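Local coordinates for protein GphF Dehydratase 1 (Archangium violaceum, PDB 6MBF) that probably dehydrates polyketide intermediates and shifts the resulting double bond, as a dehydratase domain of the gephyronic acid polyketide synthase, at residues E102-H107 / G126-R131. Numbering follows the deposited sequence. Where two conformers were deposited one is given.
Sequences ERFEIH and GRIARR
F104 and G126 face each other as an antiparallel hydrogen-bonded pair in the beta hairpin of strands 103-109 and 121-131, part of the N-terminal hot-dog fold of this dehydratase. F104 N donates almost straight (172°) to G126 O at 2.9 Å, and G126 N returns a longer bond to F104 O. One step along, R103 and R127 form the non-hydrogen-bonded pair, their CA atoms 4.3 Å apart. Beyond it E102, already outside the strand, still accepts I128 N on its carbonyl O at 2.7 Å, while the ladder continues the other way, where I106 bonds to the backbone of H123 and A124.

A glycine opposite an aromatic residue illustrates how a ring can lie over backbone. F104 CG sits between its own N and carbonyl carbon (chi1 75°), which folds the ring across G126: G126 N lies over one face, offset toward the rim, and CE2 comes within 3.3 Å of G126 C. I128 CG2 meets F104 CD2 at 3.8 Å, and A58 of helix 52-65, L97 and V76 also pack on this buried phenyl. With an alanine here, the backbone of G126 would probably lose its aromatic cover and I128 CG2 one of its apolar neighbours.

The other face of the hairpin is charged. R127 shares its guanidinium between D78, bound through NE, and E102; R103, crossing it, pairs instead with E100. The E102 and R127 side chains run alongside, their flat groups 14° apart, and R127 NH1 reaches the anti side of E102 OE2 in a bent salt bridge of 3.2 Å.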
loop_
_atom_site.group_PDB
_atom_site.type_symbol
_atom_site.label_atom_id
_atom_site.label_comp_id
_atom_site.label_asym_id
_atom_site.label_seq_id
_atom_site.Cartn_x
_atom_site.Cartn_y
_atom_site.Cartn_z
ATOM N N GLU A 102 -1.846 13.253 -16.343
ATOM C CA GLU A 102 -2.253 12.724 -15.051
ATOM C C GLU A 102 -1.804 11.289 -14.830
ATOM O O GLU A 102 -2.150 10.700 -13.805
ATOM C CB GLU A 102 -3.778 12.815 -14.897
ATOM C CG GLU A 102 -4.569 11.663 -15.526
ATOM C CD GLU A 102 -4.517 11.650 -17.048
ATOM O OE1 GLU A 102 -3.901 12.564 -17.640
ATOM O OE2 GLU A 102 -5.100 10.721 -17.653
ATOM N N ARG A 103 -1.032 10.701 -15.746
ATOM C CA ARG A 103 -0.709 9.277 -15.681
ATOM C C ARG A 103 0.724 9.045 -15.204
ATOM O O ARG A 103 1.652 9.741 -15.628
ATOM C CB ARG A 103 -0.902 8.618 -17.048
ATOM C CG ARG A 103 -2.187 9.008 -17.760
ATOM C CD ARG A 103 -2.269 8.341 -19.125
ATOM N NE ARG A 103 -0.939 8.057 -19.659
ATOM C CZ ARG A 103 -0.222 8.911 -20.382
ATOM N NH1 ARG A 103 -0.707 10.112 -20.673
ATOM N NH2 ARG A 103 0.978 8.561 -20.818
ATOM N N PHE A 104 0.903 8.038 -14.345
ATOM C CA PHE A 104 2.204 7.715 -13.779
ATOM C C PHE A 104 2.543 6.256 -14.059
ATOM O O PHE A 104 1.666 5.414 -14.293
ATOM C CB PHE A 104 2.271 7.996 -12.268
ATOM C CG PHE A 104 1.546 6.979 -11.428
ATOM C CD1 PHE A 104 2.206 5.855 -10.945
ATOM C CD2 PHE A 104 0.207 7.151 -11.110
ATOM C CE1 PHE A 104 1.538 4.917 -10.177
ATOM C CE2 PHE A 104 -0.466 6.219 -10.340
ATOM C CZ PHE A 104 0.201 5.097 -9.879
ATOM N N GLU A 105 3.844 5.978 -14.053
ATOM C CA GLU A 105 4.371 4.624 -14.138
ATOM C C GLU A 105 5.535 4.485 -13.170
ATOM O O GLU A 105 6.331 5.414 -13.002
ATOM C CB GLU A 105 4.861 4.272 -15.545
ATOM C CG GLU A 105 3.821 4.299 -16.635
ATOM C CD GLU A 105 4.419 3.861 -17.957
ATOM O OE1 GLU A 105 4.934 4.727 -18.690
ATOM O OE2 GLU A 105 4.411 2.643 -18.238
ATOM N N ILE A 106 5.644 3.315 -12.550
ATOM C CA ILE A 106 6.725 3.014 -11.626
ATOM C C ILE A 106 7.503 1.825 -12.171
ATOM O O ILE A 106 6.917 0.774 -12.466
ATOM C CB ILE A 106 6.192 2.742 -10.208
ATOM C CG1 ILE A 106 5.474 3.993 -9.683
ATOM C CG2 ILE A 106 7.325 2.302 -9.278
ATOM C CD1 ILE A 106 4.910 3.834 -8.253
ATOM N N HIS A 107 8.813 2.008 -12.325
ATOM C CA HIS A 107 9.728 1.000 -12.845
ATOM C C HIS A 107 10.903 0.835 -11.890
ATOM O O HIS A 107 11.218 1.728 -11.098
ATOM C CB HIS A 107 10.304 1.381 -14.220
ATOM C CG HIS A 107 9.326 1.321 -15.353
ATOM N ND1 HIS A 107 8.338 2.265 -15.543
ATOM C CD2 HIS A 107 9.227 0.458 -16.392
ATOM C CE1 HIS A 107 7.658 1.972 -16.637
ATOM N NE2 HIS A 107 8.177 0.880 -17.173
ATOM N N GLY A 126 -0.933 4.010 -13.021
ATOM C CA GLY A 126 -2.241 4.544 -12.681
ATOM C C GLY A 126 -2.309 6.021 -13.017
ATOM O O GLY A 126 -1.507 6.528 -13.807
ATOM N N ARG A 127 -3.258 6.706 -12.389
ATOM C CA ARG A 127 -3.468 8.132 -12.615
ATOM C C ARG A 127 -3.485 8.854 -11.278
ATOM O O ARG A 127 -3.827 8.269 -10.251
ATOM C CB ARG A 127 -4.773 8.388 -13.367
ATOM C CG ARG A 127 -4.909 7.573 -14.626
ATOM C CD ARG A 127 -6.332 7.626 -15.159
ATOM N NE ARG A 127 -6.596 6.528 -16.084
ATOM C CZ ARG A 127 -6.275 6.549 -17.373
ATOM N NH1 ARG A 127 -5.671 7.610 -17.888
ATOM N NH2 ARG A 127 -6.551 5.508 -18.144
ATOM N N ILE A 128 -3.083 10.122 -11.289
ATOM C CA ILE A 128 -3.056 10.918 -10.068
ATOM C C ILE A 128 -3.899 12.170 -10.266
ATOM O O ILE A 128 -4.066 12.669 -11.385
ATOM C CB ILE A 128 -1.623 11.294 -9.629
ATOM C CG1 ILE A 128 -0.820 11.856 -10.806
ATOM C CG2 ILE A 128 -0.906 10.087 -8.988
ATOM C CD1 ILE A 128 0.531 12.421 -10.395
ATOM N N ALA A 129 -4.441 12.670 -9.163
ATOM C CA ALA A 129 -5.254 13.877 -9.190
ATOM C C ALA A 129 -5.228 14.502 -7.804
ATOM O O ALA A 129 -4.731 13.917 -6.838
ATOM C CB ALA A 129 -6.685 13.582 -9.645
ATOM N N ARG A 130 -5.778 15.709 -7.726
ATOM C CA ARG A 130 -5.825 16.480 -6.498
ATOM C C ARG A 130 -7.107 17.297 -6.531
ATOM O O ARG A 130 -7.455 17.861 -7.571
ATOM C CB ARG A 130 -4.589 17.374 -6.385
ATOM C CG ARG A 130 -4.312 17.918 -5.017
ATOM C CD ARG A 130 -2.840 18.243 -4.920
ATOM N NE ARG A 130 -2.545 19.074 -3.765
ATOM C CZ ARG A 130 -1.326 19.481 -3.448
ATOM N NH1 ARG A 130 -0.293 19.115 -4.197
ATOM N NH2 ARG A 130 -1.135 20.238 -2.378
ATOM N N ARG A 131 -7.818 17.337 -5.409
ATOM C CA ARG A 131 -9.111 18.008 -5.361
ATOM C C ARG A 131 -9.236 18.786 -4.062
ATOM O O ARG A 131 -8.794 18.322 -3.008
ATOM C CB ARG A 131 -10.265 17.002 -5.479
ATOM C CG ARG A 131 -11.640 17.642 -5.474
ATOM C CD ARG A 131 -12.757 16.619 -5.591
ATOM N NE ARG A 131 -12.963 15.859 -4.362
ATOM C CZ ARG A 131 -12.656 14.574 -4.224
ATOM N NH1 ARG A 131 -12.129 13.913 -5.241
ATOM N NH2 ARG A 131 -12.879 13.953 -3.073
#